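Local structure of putative cell surface protein (Streptococcus pyogenes, 4OFQ) at residues A[16-21]-A[39-44]; A[81-86]-A[150-155]; A[27-32]-A[182-187]; A[63-68]-A[171-176]. The protein probably acts as a cell-surface adhesin of the antigen I/II family, represented here by its calcium-bound C-terminal region. All coordinates share one frame; numbering follows the deposited sequence.

Interaction 1: A[16-21]-A[39-44]; sequences PTKTIV and LTYVAK
The carbonyl oxygen of Val42 is gripped from several sides: Thr19 N donates to it over 3.0 Å, a water donates to it over 2.9 Å, and Lys18 CA brings a weaker C-H contact. The return bond, Val42 N to Thr19 O at 2.9 Å, completes one hydrogen-bonded pair of an antiparallel ladder that joins the edge strand 17-20 to strand 38-45. The ladder runs on through Val21 N to Thr40 O, and where it frays a water bridges Val21 O and Thr40 N. On one face the beta-branched Thr17, Thr19 and Val42 suit the extended chain, and the long Lys44 suits the partly exposed surface. Thr17 OG1 lies between its own backbone N and carbonyl carbon (chi1 61°), from where it touches Lys44 CB at 3.4 Å and holds the water that also bonds Val42 O.

The other face looks into the sandwich. Ile20 CB packs obliquely against Tyr41 CD1 at 3.7 Å, while Ile20 CD1 reaches Leu39 CD2. Lys18 runs its aliphatic chain across Tyr41; a bend at chi3 (72°) lays CE over the ring and sets Lys18 NZ 4.0 Å from the Tyr41 ring centroid, almost on the ring normal. This nitrogen is covalently joined to Asn168 CG and hydrogen-bonded to Asp68 OD2, the Lys-Asn isopeptide cross-link with an adjacent acid known from Gram-positive surface proteins. As an amide nitrogen it should no longer carry a lysine's charge, which fits its burial over an aromatic face, and the bond ties this sheet covalently to the one opposite.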
loop_
_atom_site.group_PDB
_atom_site.type_symbol
_atom_site.label_atom_id
_atom_site.label_comp_id
_atom_site.label_asym_id
_atom_site.label_seq_id
_atom_site.Cartn_x
_atom_site.Cartn_y
_atom_site.Cartn_z
ATOM N N PRO A 16 -5.387 23.521 -7.018
ATOM C CA PRO A 16 -4.740 22.266 -7.410
ATOM C C PRO A 16 -5.303 21.146 -6.543
ATOM O O PRO A 16 -5.677 21.365 -5.388
ATOM C CB PRO A 16 -3.261 22.505 -7.083
ATOM C CG PRO A 16 -3.266 23.592 -6.049
ATOM C CD PRO A 16 -4.467 24.445 -6.330
ATOM N N THR A 17 -5.405 19.950 -7.097
ATOM C CA THR A 17 -5.992 18.856 -6.342
ATOM C C THR A 17 -5.162 17.611 -6.579
ATOM O O THR A 17 -4.423 17.545 -7.553
ATOM C CB THR A 17 -7.438 18.582 -6.786
ATOM O OG1 THR A 17 -7.443 18.217 -8.173
ATOM C CG2 THR A 17 -8.322 19.811 -6.584
ATOM N N LYS A 18 -5.264 16.641 -5.676
ATOM C CA LYS A 18 -4.773 15.306 -5.976
ATOM C C LYS A 18 -5.737 14.269 -5.391
ATOM O O LYS A 18 -6.441 14.542 -4.410
ATOM C CB LYS A 18 -3.352 15.102 -5.445
ATOM C CG LYS A 18 -2.719 13.769 -5.878
ATOM C CD LYS A 18 -1.217 13.723 -5.589
ATOM C CE LYS A 18 -0.891 13.599 -4.090
ATOM N NZ LYS A 18 0.594 13.436 -3.899
ATOM N N THR A 19 -5.807 13.107 -6.038
ATOM C CA THR A 19 -6.525 11.966 -5.488
ATOM C C THR A 19 -5.667 10.716 -5.696
ATOM O O THR A 19 -4.686 10.751 -6.428
ATOM C CB THR A 19 -7.902 11.796 -6.137
ATOM O OG1 THR A 19 -8.648 10.800 -5.421
ATOM C CG2 THR A 19 -7.748 11.390 -7.587
ATOM N N ILE A 20 -6.008 9.633 -5.008
ATOM C CA ILE A 20 -5.334 8.364 -5.207
ATOM C C ILE A 20 -6.424 7.392 -5.649
ATOM O O ILE A 20 -7.547 7.433 -5.135
ATOM C CB ILE A 20 -4.628 7.877 -3.905
ATOM C CG1 ILE A 20 -3.971 6.508 -4.117
ATOM C CG2 ILE A 20 -5.615 7.825 -2.717
ATOM C CD1 ILE A 20 -3.160 6.046 -2.924
ATOM N N VAL A 21 -6.111 6.525 -6.610
ATOM C CA VAL A 21 -7.143 5.701 -7.233
ATOM C C VAL A 21 -6.784 4.218 -7.217
ATOM O O VAL A 21 -5.603 3.854 -7.243
ATOM C CB VAL A 21 -7.416 6.141 -8.683
ATOM C CG1 VAL A 21 -7.952 7.573 -8.714
ATOM C CG2 VAL A 21 -6.148 6.027 -9.518
ATOM N N LEU A 39 1.079 3.156 -5.080
ATOM C CA LEU A 39 0.159 4.268 -4.921
ATOM C C LEU A 39 0.087 5.079 -6.208
ATOM O O LEU A 39 1.072 5.700 -6.613
ATOM C CB LEU A 39 0.609 5.177 -3.769
ATOM C CG LEU A 39 0.916 4.409 -2.483
ATOM C CD1 LEU A 39 1.289 5.364 -1.371
ATOM C CD2 LEU A 39 -0.304 3.588 -2.100
ATOM N N THR A 40 -1.091 5.108 -6.823
ATOM C CA THR A 40 -1.266 5.864 -8.058
ATOM C C THR A 40 -2.134 7.085 -7.829
ATOM O O THR A 40 -3.311 6.966 -7.485
ATOM C CB THR A 40 -1.859 4.993 -9.170
ATOM O OG1 THR A 40 -0.922 3.959 -9.494
ATOM C CG2 THR A 40 -2.123 5.837 -10.435
ATOM N N TYR A 41 -1.524 8.254 -7.998
ATOM C CA TYR A 41 -2.189 9.523 -7.797
ATOM C C TYR A 41 -2.511 10.175 -9.124
ATOM O O TYR A 41 -1.764 10.033 -10.110
ATOM C CB TYR A 41 -1.281 10.470 -7.011
ATOM C CG TYR A 41 -0.897 10.011 -5.624
ATOM C CD1 TYR A 41 -1.769 10.179 -4.545
ATOM C CD2 TYR A 41 0.357 9.460 -5.376
ATOM C CE1 TYR A 41 -1.408 9.776 -3.265
ATOM C CE2 TYR A 41 0.729 9.059 -4.115
ATOM C CZ TYR A 41 -0.155 9.228 -3.056
ATOM O OH TYR A 41 0.216 8.815 -1.803
ATOM N N VAL A 42 -3.618 10.913 -9.145
ATOM C CA VAL A 42 -3.957 11.753 -10.284
ATOM C C VAL A 42 -4.029 13.178 -9.743
ATOM O O VAL A 42 -4.820 13.466 -8.845
ATOM C CB VAL A 42 -5.310 11.330 -10.893
ATOM C CG1 VAL A 42 -5.654 12.181 -12.124
ATOM C CG2 VAL A 42 -5.303 9.833 -11.242
ATOM N N ALA A 43 -3.164 14.050 -10.252
ATOM C CA ALA A 43 -3.046 15.396 -9.726
ATOM C C ALA A 43 -3.454 16.383 -10.802
ATOM O O ALA A 43 -3.139 16.183 -11.989
ATOM C CB ALA A 43 -1.616 15.673 -9.273
ATOM N N LYS A 44 -4.154 17.434 -10.392
ATOM C CA LYS A 44 -4.569 18.481 -11.321
ATOM C C LYS A 44 -3.826 19.783 -11.066
ATOM O O LYS A 44 -3.704 20.227 -9.922
ATOM C CB LYS A 44 -6.079 18.744 -11.225
ATOM C CG LYS A 44 -6.538 19.940 -12.081
ATOM C CD LYS A 44 -8.054 20.149 -12.049
ATOM C CE LYS A 44 -8.487 20.831 -10.772
ATOM N NZ LYS A 44 -9.948 21.142 -10.760
HETATM O O HOH W 1 -6.960 15.408 -8.909
HETATM O O HOH W 2 -9.944 18.264 -8.987
HETATM O O HOH W 3 -3.312 3.600 -5.658
#

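Interaction 2: A[81-86]-A[150-155]; sequences VVNSIK and TYNLSF
With CG beside its backbone N (chi1 -55°), Asn83 turns its amide toward the neighbouring strand, where Asn152, its CG anti to the backbone N (chi1 -166°), raises an amide oxygen to meet it. The site is a classic beta bulge: Asn83 and Ser84 both face Asn152, shifting the antiparallel register by one. Asn152 O takes Asn83 N at 2.8 Å and, more weakly, Ser84 N.

Asparagine fits the bulge because a single amide nitrogen can serve two acceptors. Asn83 ND2 donates to Ser154 OG at 2.9 Å, with the hydroxyl in its amide plane, and to Asn152 OD1, also at 2.9 Å but from a tilted position, the two amide planes standing 72° apart. Ser154 OG is hydrogen-bonded in turn to Thr40 OG1 on the next strand, so a polar chain runs across the surface of the sheet. Beyond the bulge regular pairing resumes, with Thr150 N to Lys86 O at 2.8 Å.

The opposite face is apolar and meets Trp130 and Leu97 of the other sheet. Here Val82 CG2 lies alongside Leu153 CD2 at 4.1 Å, and Ile85 covers one face of Tyr151, its CG2 3.7 Å from the ring centroid and offset toward the CD2-CE2 side.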
loop_
_atom_site.group_PDB
_atom_site.type_symbol
_atom_site.label_atom_id
_atom_site.label_comp_id
_atom_site.label_asym_id
_atom_site.label_seq_id
_atom_site.Cartn_x
_atom_site.Cartn_y
_atom_site.Cartn_z
ATOM N N VAL A 81 7.139 6.643 -10.988
ATOM C CA VAL A 81 6.949 6.431 -12.422
ATOM C C VAL A 81 5.941 7.463 -12.897
ATOM O O VAL A 81 4.819 7.524 -12.375
ATOM C CB VAL A 81 6.405 5.021 -12.727
ATOM C CG1 VAL A 81 6.057 4.879 -14.240
ATOM C CG2 VAL A 81 7.401 3.947 -12.281
ATOM N N VAL A 82 6.334 8.296 -13.859
ATOM C CA VAL A 82 5.398 9.281 -14.395
ATOM C C VAL A 82 4.630 8.610 -15.517
ATOM O O VAL A 82 5.168 8.400 -16.604
ATOM C CB VAL A 82 6.119 10.532 -14.915
ATOM C CG1 VAL A 82 5.130 11.539 -15.490
ATOM C CG2 VAL A 82 6.894 11.169 -13.795
ATOM N N ASN A 83 3.375 8.258 -15.257
ATOM C CA ASN A 83 2.595 7.557 -16.272
ATOM C C ASN A 83 2.215 8.485 -17.429
ATOM O O ASN A 83 2.256 8.091 -18.601
ATOM C CB ASN A 83 1.380 6.890 -15.633
ATOM C CG ASN A 83 1.777 5.972 -14.490
ATOM O OD1 ASN A 83 2.578 5.062 -14.670
ATOM N ND2 ASN A 83 1.262 6.242 -13.301
ATOM N N SER A 84 1.851 9.715 -17.097
ATOM C CA SER A 84 1.562 10.703 -18.127
ATOM C C SER A 84 1.453 12.082 -17.491
ATOM O O SER A 84 1.151 12.206 -16.304
ATOM C CB SER A 84 0.251 10.358 -18.832
ATOM O OG SER A 84 -0.812 10.358 -17.889
ATOM N N ILE A 85 1.743 13.113 -18.275
ATOM C CA ILE A 85 1.434 14.486 -17.878
ATOM C C ILE A 85 0.808 15.125 -19.105
ATOM O O ILE A 85 1.484 15.322 -20.124
ATOM C CB ILE A 85 2.678 15.282 -17.463
ATOM C CG1 ILE A 85 3.468 14.534 -16.381
ATOM C CG2 ILE A 85 2.268 16.670 -16.950
ATOM C CD1 ILE A 85 4.723 15.287 -15.921
ATOM N N LYS A 86 -0.486 15.422 -19.015
ATOM C CA LYS A 86 -1.250 15.812 -20.190
ATOM C C LYS A 86 -2.116 17.027 -19.959
ATOM O O LYS A 86 -2.740 17.176 -18.904
ATOM C CB LYS A 86 -2.117 14.638 -20.679
ATOM C CG LYS A 86 -1.314 13.542 -21.367
ATOM C CD LYS A 86 -2.213 12.422 -21.880
ATOM C CE LYS A 86 -1.564 11.694 -23.059
ATOM N NZ LYS A 86 -0.151 11.318 -22.793
ATOM N N THR A 150 -2.948 17.448 -16.161
ATOM C CA THR A 150 -3.199 16.288 -15.309
ATOM C C THR A 150 -1.953 15.407 -15.216
ATOM O O THR A 150 -1.424 14.950 -16.239
ATOM C CB THR A 150 -4.389 15.459 -15.830
ATOM O OG1 THR A 150 -5.563 16.287 -15.861
ATOM C CG2 THR A 150 -4.643 14.235 -14.935
ATOM N N TYR A 151 -1.496 15.183 -13.988
ATOM C CA TYR A 151 -0.315 14.367 -13.731
ATOM C C TYR A 151 -0.776 13.007 -13.215
ATOM O O TYR A 151 -1.570 12.926 -12.281
ATOM C CB TYR A 151 0.595 15.032 -12.685
ATOM C CG TYR A 151 1.190 16.381 -13.072
ATOM C CD1 TYR A 151 0.387 17.510 -13.203
ATOM C CD2 TYR A 151 2.562 16.529 -13.273
ATOM C CE1 TYR A 151 0.931 18.754 -13.552
ATOM C CE2 TYR A 151 3.121 17.772 -13.609
ATOM C CZ TYR A 151 2.301 18.878 -13.751
ATOM O OH TYR A 151 2.833 20.122 -14.095
ATOM N N ASN A 152 -0.284 11.938 -13.828
ATOM C CA ASN A 152 -0.607 10.596 -13.359
ATOM C C ASN A 152 0.689 9.947 -12.887
ATOM O O ASN A 152 1.565 9.656 -13.699
ATOM C CB ASN A 152 -1.238 9.801 -14.496
ATOM C CG ASN A 152 -1.893 8.533 -14.020
ATOM O OD1 ASN A 152 -1.233 7.646 -13.486
ATOM N ND2 ASN A 152 -3.198 8.424 -14.244
ATOM N N LEU A 153 0.805 9.736 -11.573
ATOM C CA LEU A 153 2.079 9.435 -10.924
ATOM C C LEU A 153 1.951 8.185 -10.066
ATOM O O LEU A 153 0.981 8.065 -9.328
ATOM C CB LEU A 153 2.440 10.589 -9.978
ATOM C CG LEU A 153 2.422 11.999 -10.573
ATOM C CD1 LEU A 153 2.704 13.071 -9.499
ATOM C CD2 LEU A 153 3.439 12.076 -11.709
ATOM N N SER A 154 2.916 7.270 -10.139
ATOM C CA SER A 154 2.882 6.086 -9.264
ATOM C C SER A 154 4.117 6.014 -8.373
ATOM O O SER A 154 5.241 6.118 -8.873
ATOM C CB SER A 154 2.781 4.798 -10.096
ATOM O OG SER A 154 1.562 4.773 -10.823
ATOM N N PHE A 155 3.911 5.791 -7.069
ATOM C CA PHE A 155 5.012 5.627 -6.114
ATOM C C PHE A 155 4.914 4.268 -5.407
ATOM O O PHE A 155 3.807 3.736 -5.203
ATOM C CB PHE A 155 4.945 6.678 -4.998
ATOM C CG PHE A 155 5.195 8.102 -5.440
ATOM C CD1 PHE A 155 6.496 8.595 -5.566
ATOM C CD2 PHE A 155 4.131 8.974 -5.634
ATOM C CE1 PHE A 155 6.721 9.914 -5.926
ATOM C CE2 PHE A 155 4.352 10.305 -6.001
ATOM C CZ PHE A 155 5.645 10.771 -6.133
HETATM O O HOH W 4 -2.297 12.521 -17.126
HETATM O O HOH W 5 -5.944 17.909 -17.886
#

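Interaction 3: A[27-32]-A[182-187]; sequences SIDGKS and NIVVNH
Asp29 lays its carboxylate against Val184, OD1 coming within 3.5 Å of Val184 CG1 as the two side chains cross. The same oxygen accepts from Val185 N at 3.1 Å, met nearly along its C-O direction, so an aspartate here stands in for the backbone carbonyl that a neighbouring strand would have offered. The extended first torsion of Asp29 (CG anti to its N, chi1 -164°) carries the carboxylate to the strand. Its other oxygen, OD2, accepts a hydrogen bond from a water that also donates to Ile183 O and accepts from Asn182 ND2, whose amide also donates to Lys18 O.

The loop bends as a type II turn from Ile28 to Lys31. Gly30 occupies the position with positive phi, where a side chain would press on the preceding carbonyl oxygen, and its N bonds Val185 O at 2.8 Å. Asn186 bridges the two ends of the turn: its ND2 donates to Ile28 O and to Lys31 O, both at 2.9 Å and both near its amide plane. Ile28 O also receives the turn's own bond from Lys31 N, the two donors arriving on opposite faces of its plane.

Strand 177-188 is thus joined by a turn just where strand 32-33 begins. With both ND2 protons engaged, the buried Asn186 amide should be fixed in rotation and should help define the shape of the turn.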
loop_
_atom_site.group_PDB
_atom_site.type_symbol
_atom_site.label_atom_id
_atom_site.label_comp_id
_atom_site.label_asym_id
_atom_site.label_seq_id
_atom_site.Cartn_x
_atom_site.Cartn_y
_atom_site.Cartn_z
ATOM N N SER A 27 -11.650 6.469 -6.272
ATOM C CA SER A 27 -10.844 7.131 -5.239
ATOM C C SER A 27 -10.712 6.288 -3.970
ATOM O O SER A 27 -11.693 5.742 -3.469
ATOM C CB SER A 27 -11.422 8.507 -4.895
ATOM O OG SER A 27 -10.804 9.024 -3.732
ATOM N N ILE A 28 -9.486 6.164 -3.469
ATOM C CA ILE A 28 -9.235 5.468 -2.218
ATOM C C ILE A 28 -8.533 6.370 -1.209
ATOM O O ILE A 28 -7.840 5.898 -0.317
ATOM C CB ILE A 28 -8.456 4.154 -2.433
ATOM C CG1 ILE A 28 -7.214 4.387 -3.292
ATOM C CG2 ILE A 28 -9.363 3.114 -3.114
ATOM C CD1 ILE A 28 -6.311 3.140 -3.383
ATOM N N ASP A 29 -8.738 7.676 -1.357
ATOM C CA ASP A 29 -8.299 8.645 -0.368
ATOM C C ASP A 29 -8.887 8.220 0.977
ATOM O O ASP A 29 -10.086 7.926 1.074
ATOM C CB ASP A 29 -8.807 10.039 -0.748
ATOM C CG ASP A 29 -8.088 11.164 -0.008
ATOM O OD1 ASP A 29 -7.255 10.893 0.889
ATOM O OD2 ASP A 29 -8.370 12.340 -0.322
ATOM N N GLY A 30 -8.041 8.156 1.999
ATOM C CA GLY A 30 -8.489 7.819 3.338
ATOM C C GLY A 30 -8.505 6.328 3.643
ATOM O O GLY A 30 -8.855 5.935 4.755
ATOM N N LYS A 31 -8.133 5.495 2.670
ATOM C CA LYS A 31 -8.218 4.032 2.841
ATOM C C LYS A 31 -6.872 3.403 3.174
ATOM O O LYS A 31 -5.820 3.984 2.896
ATOM C CB LYS A 31 -8.759 3.365 1.577
ATOM C CG LYS A 31 -10.013 4.000 1.037
ATOM C CD LYS A 31 -11.136 3.897 2.031
ATOM C CE LYS A 31 -12.406 4.508 1.469
ATOM N NZ LYS A 31 -12.955 3.756 0.304
ATOM N N SER A 32 -6.901 2.201 3.748
ATOM C CA SER A 32 -5.656 1.524 4.081
ATOM C C SER A 32 -5.060 0.793 2.867
ATOM O O SER A 32 -5.780 0.376 1.933
ATOM C CB SER A 32 -5.845 0.567 5.267
ATOM O OG SER A 32 -6.813 -0.417 4.969
ATOM N N ASN A 182 -5.173 19.705 -1.677
ATOM C CA ASN A 182 -5.626 18.874 -0.565
ATOM C C ASN A 182 -4.585 17.838 -0.148
ATOM O O ASN A 182 -3.774 17.388 -0.964
ATOM C CB ASN A 182 -6.904 18.145 -0.966
ATOM C CG ASN A 182 -6.712 17.301 -2.206
ATOM O OD1 ASN A 182 -6.306 17.811 -3.254
ATOM N ND2 ASN A 182 -6.938 15.997 -2.080
ATOM N N ILE A 183 -4.616 17.426 1.113
ATOM C CA ILE A 183 -3.694 16.376 1.553
ATOM C C ILE A 183 -4.329 14.997 1.418
ATOM O O ILE A 183 -5.290 14.672 2.119
ATOM C CB ILE A 183 -3.237 16.607 3.010
ATOM C CG1 ILE A 183 -2.541 17.962 3.122
ATOM C CG2 ILE A 183 -2.289 15.513 3.471
ATOM C CD1 ILE A 183 -2.297 18.406 4.556
ATOM N N VAL A 184 -3.792 14.185 0.510
ATOM C CA VAL A 184 -4.268 12.821 0.355
ATOM C C VAL A 184 -3.617 11.964 1.438
ATOM O O VAL A 184 -2.394 11.958 1.588
ATOM C CB VAL A 184 -3.920 12.273 -1.036
ATOM C CG1 VAL A 184 -4.460 10.848 -1.211
ATOM C CG2 VAL A 184 -4.474 13.202 -2.118
ATOM N N VAL A 185 -4.435 11.247 2.196
ATOM C CA VAL A 185 -3.929 10.447 3.301
ATOM C C VAL A 185 -4.291 8.979 3.137
ATOM O O VAL A 185 -5.445 8.651 2.856
ATOM C CB VAL A 185 -4.516 10.924 4.643
ATOM C CG1 VAL A 185 -4.041 10.033 5.807
ATOM C CG2 VAL A 185 -4.186 12.402 4.884
ATOM N N ASN A 186 -3.315 8.098 3.344
ATOM C CA ASN A 186 -3.605 6.674 3.411
ATOM C C ASN A 186 -2.906 6.052 4.590
ATOM O O ASN A 186 -1.812 6.469 4.947
ATOM C CB ASN A 186 -3.176 5.986 2.126
ATOM C CG ASN A 186 -3.978 6.457 0.956
ATOM O OD1 ASN A 186 -3.602 7.409 0.264
ATOM N ND2 ASN A 186 -5.115 5.822 0.744
ATOM N N HIS A 187 -3.543 5.051 5.193
ATOM C CA HIS A 187 -2.967 4.396 6.353
ATOM C C HIS A 187 -2.277 3.126 5.898
ATOM O O HIS A 187 -2.827 2.359 5.103
ATOM C CB HIS A 187 -4.064 4.087 7.381
ATOM C CG HIS A 187 -3.550 3.529 8.672
ATOM N ND1 HIS A 187 -3.872 2.264 9.118
ATOM C CD2 HIS A 187 -2.741 4.067 9.618
ATOM C CE1 HIS A 187 -3.281 2.044 10.280
ATOM N NE2 HIS A 187 -2.595 3.125 10.610
HETATM O O HOH W 6 -7.760 14.633 0.513
#

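Interaction 4: A[63-68]-A[171-176]; sequences GFIYVD and YQIDFG
Phe64 and Phe175 meet as a T-shaped pair: the CE1 edge of Phe64 points at the face of Phe175, with the Phe64 and Phe175 ring centroids 5.1 Å apart and the planes at 78°. Beside them Phe175 N donates to Gly63 O at 3.0 Å, just beyond the end of an antiparallel ladder whose bonds include Ile173 N to Ile65 O at 2.8 Å and Val67 N to Tyr171 O. On one face of the sheet Ile65 CB sits 4.0 Å from Ile173 CB, and Val67 CG1 touches the edge of the Tyr171 ring at CD2, 3.8 Å away. On the other, CG anti to the backbone N (chi1 -160°) swings the Tyr66 ring over the backbone, so that Tyr171 O lies beneath its face, 3.4 Å from Tyr66 CD1.

These are central strands of the mixed sheet of the beta sandwich, antiparallel to each other. Strand 164-174 then turns back into strand 177-188, and Phe175 and Gly176 both take positive phi in that tight turn; Gly63, also at positive phi, leads out of a helix just before the other strand begins.

A second shell holds the polar groups. Gln172 NE2 donates to Asp174 OD2 at 2.8 Å, using the syn lone pair of that oxygen, and also to Asp46 O; Tyr50 OH bonds the same carboxylate oxygen. Tyr66 OH bonds Thr170 OG1. Helix 110-119 covers Ile65 and Ile173, while helix 135-143 packs on Phe64. Farther along the strand containing Val67, Asp69 and Tyr70 take part in the calcium site, the ion about 8 Å from the side chain of Val67.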
loop_
_atom_site.group_PDB
_atom_site.type_symbol
_atom_site.label_atom_id
_atom_site.label_comp_id
_atom_site.label_asym_id
_atom_site.label_seq_id
_atom_site.Cartn_x
_atom_site.Cartn_y
_atom_site.Cartn_z
ATOM N N GLY A 63 6.749 32.266 -14.375
ATOM C CA GLY A 63 6.573 30.898 -14.834
ATOM C C GLY A 63 5.494 30.106 -14.125
ATOM O O GLY A 63 4.636 30.653 -13.427
ATOM N N PHE A 64 5.544 28.795 -14.308
ATOM C CA PHE A 64 4.499 27.923 -13.806
ATOM C C PHE A 64 5.146 26.678 -13.253
ATOM O O PHE A 64 5.824 25.942 -13.970
ATOM C CB PHE A 64 3.512 27.613 -14.928
ATOM C CG PHE A 64 3.011 28.848 -15.607
ATOM C CD1 PHE A 64 1.990 29.588 -15.040
ATOM C CD2 PHE A 64 3.622 29.329 -16.756
ATOM C CE1 PHE A 64 1.545 30.763 -15.635
ATOM C CE2 PHE A 64 3.183 30.488 -17.355
ATOM C CZ PHE A 64 2.143 31.208 -16.795
ATOM N N ILE A 65 4.974 26.489 -11.949
ATOM C CA ILE A 65 5.628 25.409 -11.225
ATOM C C ILE A 65 4.553 24.538 -10.598
ATOM O O ILE A 65 3.557 25.066 -10.090
ATOM C CB ILE A 65 6.535 25.967 -10.102
ATOM C CG1 ILE A 65 7.712 26.742 -10.715
ATOM C CG2 ILE A 65 7.023 24.817 -9.181
ATOM C CD1 ILE A 65 8.504 27.541 -9.718
ATOM N N TYR A 66 4.731 23.219 -10.678
ATOM C CA TYR A 66 3.848 22.293 -9.966
ATOM C C TYR A 66 4.719 21.452 -9.050
ATOM O O TYR A 66 5.794 21.022 -9.454
ATOM C CB TYR A 66 3.081 21.400 -10.948
ATOM C CG TYR A 66 1.837 20.774 -10.333
ATOM C CD1 TYR A 66 0.737 21.560 -10.015
ATOM C CD2 TYR A 66 1.769 19.405 -10.060
ATOM C CE1 TYR A 66 -0.408 21.007 -9.439
ATOM C CE2 TYR A 66 0.620 18.836 -9.484
ATOM C CZ TYR A 66 -0.465 19.648 -9.182
ATOM O OH TYR A 66 -1.619 19.128 -8.618
ATOM N N VAL A 67 4.260 21.214 -7.824
ATOM C CA VAL A 67 5.069 20.509 -6.830
ATOM C C VAL A 67 4.298 19.311 -6.317
ATOM O O VAL A 67 3.105 19.414 -6.042
ATOM C CB VAL A 67 5.430 21.433 -5.615
ATOM C CG1 VAL A 67 5.975 20.629 -4.437
ATOM C CG2 VAL A 67 6.453 22.493 -6.020
ATOM N N ASP A 68 4.962 18.167 -6.205
ATOM C CA ASP A 68 4.351 17.062 -5.509
ATOM C C ASP A 68 5.178 16.795 -4.276
ATOM O O ASP A 68 6.324 16.367 -4.370
ATOM C CB ASP A 68 4.268 15.803 -6.364
ATOM C CG ASP A 68 3.526 14.681 -5.647
ATOM O OD1 ASP A 68 4.046 14.191 -4.625
ATOM O OD2 ASP A 68 2.427 14.310 -6.102
ATOM N N TYR A 171 1.229 21.412 -4.799
ATOM C CA TYR A 171 1.187 22.853 -4.763
ATOM C C TYR A 171 1.333 23.331 -6.194
ATOM O O TYR A 171 1.895 22.639 -7.042
ATOM C CB TYR A 171 2.358 23.404 -3.962
ATOM C CG TYR A 171 2.393 22.984 -2.514
ATOM C CD1 TYR A 171 1.515 23.535 -1.598
ATOM C CD2 TYR A 171 3.337 22.077 -2.051
ATOM C CE1 TYR A 171 1.563 23.174 -0.270
ATOM C CE2 TYR A 171 3.380 21.706 -0.717
ATOM C CZ TYR A 171 2.489 22.261 0.164
ATOM O OH TYR A 171 2.514 21.911 1.496
ATOM N N GLN A 172 0.855 24.536 -6.446
ATOM C CA GLN A 172 0.910 25.132 -7.770
ATOM C C GLN A 172 1.405 26.559 -7.584
ATOM O O GLN A 172 0.914 27.272 -6.703
ATOM C CB GLN A 172 -0.509 25.125 -8.305
ATOM C CG GLN A 172 -0.745 25.679 -9.659
ATOM C CD GLN A 172 -2.181 25.439 -10.080
ATOM O OE1 GLN A 172 -2.743 24.365 -9.819
ATOM N NE2 GLN A 172 -2.785 26.428 -10.721
ATOM N N ILE A 173 2.400 26.969 -8.374
ATOM C CA ILE A 173 2.905 28.337 -8.296
ATOM C C ILE A 173 2.824 28.967 -9.678
ATOM O O ILE A 173 3.566 28.585 -10.584
ATOM C CB ILE A 173 4.366 28.419 -7.778
ATOM C CG1 ILE A 173 4.533 27.632 -6.472
ATOM C CG2 ILE A 173 4.801 29.879 -7.608
ATOM C CD1 ILE A 173 5.987 27.529 -6.017
ATOM N N ASP A 174 1.903 29.918 -9.826
ATOM C CA ASP A 174 1.641 30.568 -11.097
ATOM C C ASP A 174 1.994 32.042 -10.962
ATOM O O ASP A 174 1.530 32.716 -10.040
ATOM C CB ASP A 174 0.158 30.458 -11.463
ATOM C CG ASP A 174 -0.378 29.043 -11.337
ATOM O OD1 ASP A 174 0.364 28.096 -11.678
ATOM O OD2 ASP A 174 -1.545 28.886 -10.909
ATOM N N PHE A 175 2.804 32.536 -11.888
ATOM C CA PHE A 175 3.254 33.918 -11.863
ATOM C C PHE A 175 3.856 34.267 -10.505
ATOM O O PHE A 175 3.735 35.410 -10.063
ATOM C CB PHE A 175 2.089 34.897 -12.121
ATOM C CG PHE A 175 1.130 34.456 -13.186
ATOM C CD1 PHE A 175 1.432 34.633 -14.530
ATOM C CD2 PHE A 175 -0.097 33.905 -12.844
ATOM C CE1 PHE A 175 0.534 34.237 -15.515
ATOM C CE2 PHE A 175 -1.002 33.509 -13.819
ATOM C CZ PHE A 175 -0.688 33.678 -15.157
ATOM N N GLY A 176 4.458 33.283 -9.837
ATOM C CA GLY A 176 4.981 33.469 -8.492
ATOM C C GLY A 176 3.967 33.346 -7.359
ATOM O O GLY A 176 4.338 33.422 -6.184
HETATM O O HOH W 7 5.748 30.767 -10.715
HETATM O O HOH W 8 1.743 26.047 -12.049
#

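Overall arrangement
Interaction 1 closes first, over a short loop from 16-21 to 39-44. Interaction 3 starts inside that loop, at 27-32, but finishes far along at 182-187, so the two cross. Interaction 4 lies wholly within the span of interaction 3, and interaction 2 within that of interaction 4, giving three concentric closures. Interactions 1 and 2 share one sheet, where strands 38-45 and 149-157 are direct neighbours; interactions 3 and 4 belong to the mixed sheet, with strands 177-188 and 164-174 side by side. The sheets are brought together where interaction 4 touches interactions 1 and 2, and the loop of interaction 3 joins the N-terminal strand to the mixed sheet.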